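Local coordinates for protein hydroxyethylphosphonate dioxygenase (Streptomyces albus, PDB 6B9R) that probably uses iron and molecular oxygen to cleave the carbon–carbon bond of 2-hydroxyethylphosphonate, yielding hydroxymethylphosphonate, at residues A[425-428]-A[429-433]; A[437-440]-A[441-445]; A[396-399]-A[400-404]. All blocks are in the same frame, centred on the assembly; numbering follows the deposited sequence.

Contact 1 of 3, residues A[425-428]-A[429-433]; sequences PDVR and FALGA
F429 turns its ring back beside the carbonyl of P425, one turn earlier in helix 425-433, and this pair marks the close-packed part of the contact. The amide F429 N donates to P425 O at 2.9 Å, while CD2 of the same residue lies 3.1 Å from that oxygen. CG of F429 stands opposite the carbonyl carbon, beside the backbone N (chi1 -77°), which turns the ring toward the start of the helix and brings it obliquely against the P425 oxygen. With an alanine here the ring is lost, which would probably leave the flank of the P425 carbonyl uncovered and open a gap toward L233 of the second subunit. The neighbouring helical bond is straight and short: L431 N reaches V427 O at 2.8 Å, with an N-H...O angle of 167°. Around this bond the apolar branches meet loosely, V427 CG1 and L431 CD1 being 4.3 Å apart.

Packing is thinner on the partly exposed side. There D426 points away from residues 429-433 at its CB and contributes its backbone, A430 N to D426 O measuring 3.0 Å. G432 N to R428 O has the same 3.0 Å length but is more bent, at 147°.

R428 carries its polar end out of the helix. Its NE bonds to L231 O and its NH1 to S244 OG, both of the second subunit. Within its own chain the helix sets P425 against loop residues R294 and H341 and R428 against Y362, while A430 packs on Y152 in strand 152-158 of the second subunit.

Contact 2 of 3, residues A[437-440]-A[441-445]; sequences GAIG and RYIAE
A438 and Y442 open the bonding of the short helix 438-443, whose alpha-helical character is given by three successive backbone bonds from residue i+4 to residue i. Y442 N to A438 O and I443 N to I439 O both measure 2.9 Å. The last, A444 N to G440 O at 3.0 Å, is more bent (147°), and A444 is where the chain leaves helical geometry.

Apolar contact is modest: I439 CG2 and I443 CG1 approach to 4.5 Å. The Y442 ring has a polar neighbour, I439 O, at its edge and near its plane.

Side-chain polar bonds come from Y442 and R441. CG opposite the backbone N (chi1 168°) leads the Y442 ring off the helix, to where its OH bonds to L212 O of the second subunit. The R441 guanidinium bonds through NH1 to G148 O and through NH2 to K147 O of the second subunit. G148 directly precedes H149, an iron ligand, in that subunit, so this bond is consistent with R441 fixing backbone beside the second subunit's metal site. E445 forms a salt bridge with R441, its carboxylate lying in the guanidinium plane and gripped side-on: R441 NE meets the syn lone pair of E445 OE1 at 2.8 Å, and R441 NH1 meets E445 OE2 at 3.0 Å.

Contact 3 of 3, residues A[396-399]-A[400-404]; sequences AYVI and PGIEF
The type II beta turn from I399 to I402 joins strand 395-398 of a seven-stranded antiparallel sheet to strand 403-407 of a three-stranded one, a connection consistent with the beta-sandwich of a cupin-type fold. P400 and G401 occupy its two central positions. G401 adopts a positive phi of 91°, at which a side chain would jam against the P400 carbonyl oxygen.

No hydrogen bond links the two segments, and apolar contact carries the turn. I399 CG1 sits between its backbone N and carbonyl carbon (chi1 71°), a placing that aims it across the turn to within 3.6 Å of I402 CG1. The two side chains cross obliquely, and I402 CG1 also lies 3.5 Å from I399 O. At the entry to the turn P400 CD lies 3.4 Å from I399 CB, a closeness set largely by the peptide link into the proline.

Further partners enclose this cluster. I399 and I402 both pack on Y381 of strand 375-381, and F223 of the second subunit covers I399 and P400. Y397 departs from the group: its hydroxyl bonds to H364 ND1 on strand 364-369.

One branch of V398 bridges the exit from the turn. Its CG1, opposite the backbone N (chi1 -164°), lies 3.6 Å from I402 CB, and the same methyl meets the F404 ring obliquely, 4.1 Å from CE2.

In the fold
Followed from the N terminus, the three contacts come strictly in series, contact 3, then contact 1, then contact 2, so none nests in or crosses another. Contact 3 closes a beta turn that carries the chain from one sheet to another; contacts 1 and 2 span successive turns of a single helix each and close no longer loop. Strand 412-419 returns the chain to the seven-stranded sheet before helix 425-433 and then helix 438-443. These two helices pack on each other, L431 CD2 lying 3.8 Å from Y442 CE2. Contact 3 stands apart, its nearest atoms about 8 Å from those of contact 1 and about 11 Å from those of contact 2. All three touch the second subunit, tying sheet and C-terminal helices to the dimer interface.

Contact 1 of 3, residues A[425-428]-A[429-433]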
ATOM      1  N   PRO A 425      -1.472   2.546  -7.894  1.00 18.14           N
ATOM      2  CA  PRO A 425      -2.348   3.544  -8.537  1.00 18.09           C
ATOM      3  C   PRO A 425      -2.926   4.551  -7.559  1.00 20.89           C
ATOM      4  O   PRO A 425      -2.933   5.752  -7.855  1.00 18.64           O
ATOM      5  CB  PRO A 425      -3.442   2.683  -9.184  1.00 18.01           C
ATOM      6  CG  PRO A 425      -2.759   1.367  -9.451  1.00 17.70           C
ATOM      7  CD  PRO A 425      -1.742   1.170  -8.378  1.00 20.26           C
ATOM      8  N   ASP A 426      -3.388   4.104  -6.385  1.00 21.48           N
ATOM      9  CA  ASP A 426      -3.965   5.045  -5.433  1.00 24.25           C
ATOM     10  C   ASP A 426      -2.934   6.081  -4.994  1.00 22.45           C
ATOM     11  O   ASP A 426      -3.259   7.266  -4.848  1.00 21.01           O
ATOM     12  CB  ASP A 426      -4.530   4.301  -4.222  1.00 28.52           C
ATOM     13  CG  ASP A 426      -5.867   3.627  -4.516  1.00 34.17           C
ATOM     14  OD1 ASP A 426      -6.534   4.021  -5.488  1.00 38.15           O
ATOM     15  OD2 ASP A 426      -6.259   2.711  -3.764  1.00 35.52           O
ATOM     16  N   VAL A 427      -1.689   5.654  -4.771  1.00 19.53           N
ATOM     17  CA  VAL A 427      -0.628   6.607  -4.436  1.00 18.27           C
ATOM     18  C   VAL A 427      -0.416   7.586  -5.585  1.00 18.79           C
ATOM     19  O   VAL A 427      -0.295   8.797  -5.385  1.00 19.18           O
ATOM     20  CB  VAL A 427       0.679   5.869  -4.088  1.00 18.61           C
ATOM     21  CG1 VAL A 427       1.840   6.874  -3.970  1.00 18.31           C
ATOM     22  CG2 VAL A 427       0.539   5.063  -2.788  1.00 19.57           C
ATOM     23  N   ARG A 428      -0.340   7.068  -6.809  1.00 18.84           N
ATOM     24  CA  ARG A 428      -0.073   7.931  -7.953  1.00 19.34           C
ATOM     25  C   ARG A 428      -1.167   8.973  -8.138  1.00 19.96           C
ATOM     26  O   ARG A 428      -0.878  10.119  -8.503  1.00 20.24           O
ATOM     27  CB  ARG A 428       0.095   7.084  -9.219  1.00 19.28           C
ATOM     28  CG  ARG A 428       1.305   6.181  -9.173  1.00 18.99           C
ATOM     29  CD  ARG A 428       1.354   5.278 -10.419  1.00 18.94           C
ATOM     30  NE  ARG A 428       1.690   6.054 -11.615  1.00 20.07           N
ATOM     31  CZ  ARG A 428       1.483   5.649 -12.865  1.00 27.54           C
ATOM     32  NH1 ARG A 428       0.917   4.468 -13.101  1.00 22.80           N
ATOM     33  NH2 ARG A 428       1.835   6.436 -13.877  1.00 25.59           N
ATOM     34  N   PHE A 429      -2.430   8.610  -7.878  1.00 19.60           N
ATOM     35  CA  PHE A 429      -3.479   9.619  -7.977  1.00 20.03           C
ATOM     36  C   PHE A 429      -3.404  10.620  -6.834  1.00 20.20           C
ATOM     37  O   PHE A 429      -3.699  11.801  -7.038  1.00 20.72           O
ATOM     38  CB  PHE A 429      -4.857   8.965  -8.039  1.00 19.86           C
ATOM     39  CG  PHE A 429      -5.160   8.384  -9.394  1.00 23.40           C
ATOM     40  CD1 PHE A 429      -5.413   9.222 -10.474  1.00 27.90           C
ATOM     41  CD2 PHE A 429      -5.144   7.024  -9.595  1.00 28.49           C
ATOM     42  CE1 PHE A 429      -5.669   8.704 -11.727  1.00 33.50           C
ATOM     43  CE2 PHE A 429      -5.398   6.494 -10.839  1.00 19.58           C
ATOM     44  CZ  PHE A 429      -5.660   7.333 -11.908  1.00 30.35           C
ATOM     45  N   ALA A 430      -2.998  10.176  -5.642  1.00 19.79           N
ATOM     46  CA  ALA A 430      -2.751  11.130  -4.563  1.00 19.96           C
ATOM     47  C   ALA A 430      -1.635  12.099  -4.935  1.00 20.40           C
ATOM     48  O   ALA A 430      -1.755  13.309  -4.707  1.00 20.87           O
ATOM     49  CB  ALA A 430      -2.422  10.390  -3.264  1.00 19.44           C
ATOM     50  N   LEU A 431      -0.537  11.593  -5.509  1.00 25.57           N
ATOM     51  CA  LEU A 431       0.520  12.484  -5.987  1.00 24.39           C
ATOM     52  C   LEU A 431      -0.019  13.486  -7.001  1.00 30.56           C
ATOM     53  O   LEU A 431       0.372  14.658  -6.992  1.00 24.25           O
ATOM     54  CB  LEU A 431       1.670  11.686  -6.608  1.00 21.11           C
ATOM     55  CG  LEU A 431       2.552  10.820  -5.706  1.00 20.03           C
ATOM     56  CD1 LEU A 431       3.464   9.956  -6.565  1.00 23.28           C
ATOM     57  CD2 LEU A 431       3.363  11.678  -4.728  1.00 20.23           C
ATOM     58  N   GLY A 432      -0.915  13.042  -7.885  1.00 21.31           N
ATOM     59  CA  GLY A 432      -1.469  13.937  -8.885  1.00 21.89           C
ATOM     60  C   GLY A 432      -2.390  14.996  -8.319  1.00 31.76           C
ATOM     61  O   GLY A 432      -2.584  16.039  -8.955  1.00 27.25           O
ATOM     62  N   ALA A 433      -2.956  14.756  -7.135  1.00 21.98           N
ATOM     63  CA  ALA A 433      -3.873  15.709  -6.528  1.00 25.96           C
ATOM     64  C   ALA A 433      -3.164  16.742  -5.666  1.00 28.07           C
ATOM     65  O   ALA A 433      -3.772  17.761  -5.326  1.00 30.71           O
ATOM     66  CB  ALA A 433      -4.928  14.975  -5.691  1.00 21.92           C
TER

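Contact 2 of 3, residues A[437-440]-A[441-445]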
ATOM      1  N   GLY A 437       4.554  22.064  -5.831  1.00 40.76           N
ATOM      2  CA  GLY A 437       5.614  22.088  -4.851  1.00 34.19           C
ATOM      3  C   GLY A 437       5.487  21.078  -3.736  1.00 40.45           C
ATOM      4  O   GLY A 437       6.472  20.827  -3.033  1.00 50.73           O
ATOM      5  N   ALA A 438       4.311  20.477  -3.550  1.00 33.96           N
ATOM      6  CA  ALA A 438       4.102  19.646  -2.373  1.00 29.19           C
ATOM      7  C   ALA A 438       4.862  18.327  -2.458  1.00 30.54           C
ATOM      8  O   ALA A 438       5.245  17.768  -1.422  1.00 28.17           O
ATOM      9  CB  ALA A 438       2.613  19.388  -2.173  1.00 29.84           C
ATOM     10  N   ILE A 439       5.097  17.815  -3.669  1.00 28.99           N
ATOM     11  CA  ILE A 439       5.772  16.527  -3.797  1.00 29.06           C
ATOM     12  C   ILE A 439       7.151  16.588  -3.152  1.00 22.32           C
ATOM     13  O   ILE A 439       7.585  15.642  -2.483  1.00 21.82           O
ATOM     14  CB  ILE A 439       5.829  16.101  -5.280  1.00 30.91           C
ATOM     15  CG1 ILE A 439       4.460  15.574  -5.722  1.00 25.79           C
ATOM     16  CG2 ILE A 439       6.910  15.051  -5.523  1.00 28.94           C
ATOM     17  CD1 ILE A 439       4.374  15.227  -7.207  1.00 32.41           C
ATOM     18  N   GLY A 440       7.840  17.719  -3.303  1.00 26.71           N
ATOM     19  CA  GLY A 440       9.130  17.881  -2.649  1.00 28.02           C
ATOM     20  C   GLY A 440       9.072  17.697  -1.143  1.00 28.38           C
ATOM     21  O   GLY A 440       9.936  17.040  -0.558  1.00 24.83           O
ATOM     22  N   ARG A 441       8.064  18.289  -0.491  1.00 28.81           N
ATOM     23  CA  ARG A 441       7.970  18.163   0.965  1.00 25.25           C
ATOM     24  C   ARG A 441       7.517  16.767   1.371  1.00 26.81           C
ATOM     25  O   ARG A 441       7.879  16.288   2.451  1.00 27.53           O
ATOM     26  CB  ARG A 441       7.015  19.210   1.546  1.00 27.07           C
ATOM     27  CG  ARG A 441       7.597  20.618   1.661  1.00 32.87           C
ATOM     28  CD  ARG A 441       6.583  21.606   2.268  1.00 24.05           C
ATOM     29  NE  ARG A 441       6.179  21.226   3.620  1.00 30.21           N
ATOM     30  CZ  ARG A 441       5.070  21.661   4.209  1.00 26.44           C
ATOM     31  NH1 ARG A 441       4.752  21.258   5.437  1.00 26.22           N
ATOM     32  NH2 ARG A 441       4.267  22.494   3.551  1.00 24.24           N
ATOM     33  N   TYR A 442       6.714  16.116   0.525  1.00 24.37           N
ATOM     34  CA  TYR A 442       6.349  14.722   0.768  1.00 23.76           C
ATOM     35  C   TYR A 442       7.585  13.838   0.764  1.00 21.87           C
ATOM     36  O   TYR A 442       7.749  12.978   1.636  1.00 23.48           O
ATOM     37  CB  TYR A 442       5.333  14.271  -0.282  1.00 20.72           C
ATOM     38  CG  TYR A 442       5.078  12.777  -0.336  1.00 20.08           C
ATOM     39  CD1 TYR A 442       4.527  12.106   0.743  1.00 21.13           C
ATOM     40  CD2 TYR A 442       5.387  12.046  -1.478  1.00 21.04           C
ATOM     41  CE1 TYR A 442       4.279  10.733   0.689  1.00 20.16           C
ATOM     42  CE2 TYR A 442       5.145  10.683  -1.544  1.00 22.27           C
ATOM     43  CZ  TYR A 442       4.587  10.030  -0.455  1.00 18.99           C
ATOM     44  OH  TYR A 442       4.351   8.664  -0.529  1.00 21.16           O
ATOM     45  N   ILE A 443       8.492  14.076  -0.188  1.00 20.88           N
ATOM     46  CA  ILE A 443       9.746  13.330  -0.263  1.00 20.71           C
ATOM     47  C   ILE A 443      10.615  13.602   0.957  1.00 22.22           C
ATOM     48  O   ILE A 443      11.229  12.689   1.523  1.00 26.03           O
ATOM     49  CB  ILE A 443      10.491  13.681  -1.567  1.00 28.21           C
ATOM     50  CG1 ILE A 443       9.789  13.037  -2.763  1.00 37.12           C
ATOM     51  CG2 ILE A 443      11.951  13.250  -1.499  1.00 32.14           C
ATOM     52  CD1 ILE A 443       9.413  11.598  -2.528  1.00 36.29           C
ATOM     53  N   ALA A 444      10.702  14.860   1.370  1.00 22.05           N
ATOM     54  CA  ALA A 444      11.626  15.222   2.436  1.00 27.36           C
ATOM     55  C   ALA A 444      11.073  16.480   3.095  1.00 29.06           C
ATOM     56  O   ALA A 444      11.237  17.580   2.562  1.00 27.50           O
ATOM     57  CB  ALA A 444      13.028  15.440   1.888  1.00 28.53           C
ATOM     58  N   GLU A 445      10.395  16.301   4.224  1.00 25.40           N
ATOM     59  CA  GLU A 445       9.885  17.448   4.953  1.00 25.01           C
ATOM     60  C   GLU A 445      11.048  18.299   5.431  1.00 33.53           C
ATOM     61  O   GLU A 445      12.076  17.782   5.883  1.00 30.75           O
ATOM     62  CB  GLU A 445       9.029  17.005   6.136  1.00 34.99           C
ATOM     63  CG  GLU A 445       8.460  18.156   6.978  1.00 34.76           C
ATOM     64  CD  GLU A 445       7.469  19.040   6.211  1.00 35.93           C
ATOM     65  OE1 GLU A 445       7.899  19.878   5.389  1.00 31.42           O
ATOM     66  OE2 GLU A 445       6.249  18.897   6.445  1.00 36.33           O
TER

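Contact 3 of 3, residues A[396-399]-A[400-404]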
ATOM      1  N   ALA A 396      20.147  -7.054 -14.069  1.00 17.56           N
ATOM      2  CA  ALA A 396      20.083  -5.650 -13.686  1.00 16.11           C
ATOM      3  C   ALA A 396      18.772  -5.371 -12.970  1.00 19.44           C
ATOM      4  O   ALA A 396      17.762  -6.046 -13.184  1.00 17.60           O
ATOM      5  CB  ALA A 396      20.225  -4.715 -14.894  1.00 19.73           C
ATOM      6  N   TYR A 397      18.814  -4.362 -12.108  1.00 14.52           N
ATOM      7  CA  TYR A 397      17.644  -3.835 -11.431  1.00 14.30           C
ATOM      8  C   TYR A 397      17.451  -2.386 -11.859  1.00 18.12           C
ATOM      9  O   TYR A 397      18.427  -1.634 -11.950  1.00 15.22           O
ATOM     10  CB  TYR A 397      17.800  -3.920  -9.910  1.00 14.22           C
ATOM     11  CG  TYR A 397      16.785  -3.055  -9.242  1.00 17.74           C
ATOM     12  CD1 TYR A 397      15.437  -3.399  -9.267  1.00 14.68           C
ATOM     13  CD2 TYR A 397      17.157  -1.865  -8.632  1.00 16.70           C
ATOM     14  CE1 TYR A 397      14.489  -2.595  -8.683  1.00 15.99           C
ATOM     15  CE2 TYR A 397      16.212  -1.050  -8.038  1.00 15.61           C
ATOM     16  CZ  TYR A 397      14.884  -1.421  -8.064  1.00 14.08           C
ATOM     17  OH  TYR A 397      13.942  -0.602  -7.487  1.00 14.77           O
ATOM     18  N   VAL A 398      16.196  -1.998 -12.132  1.00 13.89           N
ATOM     19  CA  VAL A 398      15.846  -0.658 -12.598  1.00 15.41           C
ATOM     20  C   VAL A 398      14.711  -0.113 -11.738  1.00 17.78           C
ATOM     21  O   VAL A 398      13.691  -0.788 -11.562  1.00 14.59           O
ATOM     22  CB  VAL A 398      15.416  -0.658 -14.079  1.00 16.24           C
ATOM     23  CG1 VAL A 398      15.450   0.766 -14.647  1.00 17.88           C
ATOM     24  CG2 VAL A 398      16.280  -1.630 -14.926  1.00 15.88           C
ATOM     25  N   ILE A 399      14.881   1.101 -11.209  1.00 17.18           N
ATOM     26  CA  ILE A 399      13.823   1.738 -10.420  1.00 13.81           C
ATOM     27  C   ILE A 399      12.729   2.231 -11.359  1.00 14.11           C
ATOM     28  O   ILE A 399      12.970   2.388 -12.571  1.00 15.75           O
ATOM     29  CB  ILE A 399      14.356   2.901  -9.555  1.00 14.17           C
ATOM     30  CG1 ILE A 399      14.750   4.112 -10.419  1.00 14.51           C
ATOM     31  CG2 ILE A 399      15.475   2.417  -8.642  1.00 19.09           C
ATOM     32  CD1 ILE A 399      15.104   5.393  -9.579  1.00 14.92           C
ATOM     33  N   PRO A 400      11.522   2.489 -10.846  1.00 15.16           N
ATOM     34  CA  PRO A 400      10.477   3.092 -11.685  1.00 15.52           C
ATOM     35  C   PRO A 400      10.944   4.396 -12.323  1.00 19.70           C
ATOM     36  O   PRO A 400      11.746   5.138 -11.755  1.00 15.88           O
ATOM     37  CB  PRO A 400       9.332   3.351 -10.696  1.00 14.26           C
ATOM     38  CG  PRO A 400       9.548   2.363  -9.593  1.00 16.51           C
ATOM     39  CD  PRO A 400      11.049   2.208  -9.477  1.00 15.62           C
ATOM     40  N   GLY A 401      10.416   4.676 -13.510  1.00 15.71           N
ATOM     41  CA  GLY A 401      10.581   5.969 -14.144  1.00 16.33           C
ATOM     42  C   GLY A 401      11.782   6.115 -15.057  1.00 24.38           C
ATOM     43  O   GLY A 401      11.932   7.174 -15.680  1.00 28.74           O
ATOM     44  N   ILE A 402      12.634   5.099 -15.170  1.00 17.71           N
ATOM     45  CA  ILE A 402      13.872   5.241 -15.936  1.00 15.97           C
ATOM     46  C   ILE A 402      13.599   5.009 -17.414  1.00 20.69           C
ATOM     47  O   ILE A 402      12.973   4.014 -17.793  1.00 18.11           O
ATOM     48  CB  ILE A 402      14.941   4.262 -15.428  1.00 15.05           C
ATOM     49  CG1 ILE A 402      15.292   4.552 -13.959  1.00 18.05           C
ATOM     50  CG2 ILE A 402      16.160   4.273 -16.362  1.00 16.63           C
ATOM     51  CD1 ILE A 402      15.645   6.011 -13.657  1.00 17.56           C
ATOM     52  N   GLU A 403      14.109   5.902 -18.258  1.00 19.53           N
ATOM     53  CA  GLU A 403      14.086   5.682 -19.698  1.00 21.58           C
ATOM     54  C   GLU A 403      15.399   5.034 -20.110  1.00 18.13           C
ATOM     55  O   GLU A 403      16.468   5.621 -19.907  1.00 19.05           O
ATOM     56  CB  GLU A 403      13.881   6.993 -20.458  1.00 21.37           C
ATOM     57  CG  GLU A 403      13.739   6.755 -21.966  1.00 25.60           C
ATOM     58  CD  GLU A 403      13.872   8.019 -22.789  1.00 40.36           C
ATOM     59  OE1 GLU A 403      14.957   8.640 -22.757  1.00 45.72           O
ATOM     60  OE2 GLU A 403      12.891   8.382 -23.473  1.00 43.32           O
ATOM     61  N   PHE A 404      15.327   3.819 -20.665  1.00 18.61           N
ATOM     62  CA  PHE A 404      16.526   3.165 -21.166  1.00 15.16           C
ATOM     63  C   PHE A 404      16.265   2.549 -22.535  1.00 20.48           C
ATOM     64  O   PHE A 404      15.126   2.305 -22.937  1.00 20.44           O
ATOM     65  CB  PHE A 404      17.080   2.090 -20.204  1.00 15.04           C
ATOM     66  CG  PHE A 404      16.161   0.911 -19.950  1.00 16.67           C
ATOM     67  CD1 PHE A 404      16.176  -0.197 -20.785  1.00 20.51           C
ATOM     68  CD2 PHE A 404      15.350   0.878 -18.823  1.00 17.61           C
ATOM     69  CE1 PHE A 404      15.359  -1.294 -20.530  1.00 21.47           C
ATOM     70  CE2 PHE A 404      14.534  -0.218 -18.554  1.00 19.14           C
ATOM     71  CZ  PHE A 404      14.532  -1.306 -19.421  1.00 18.70           C
TER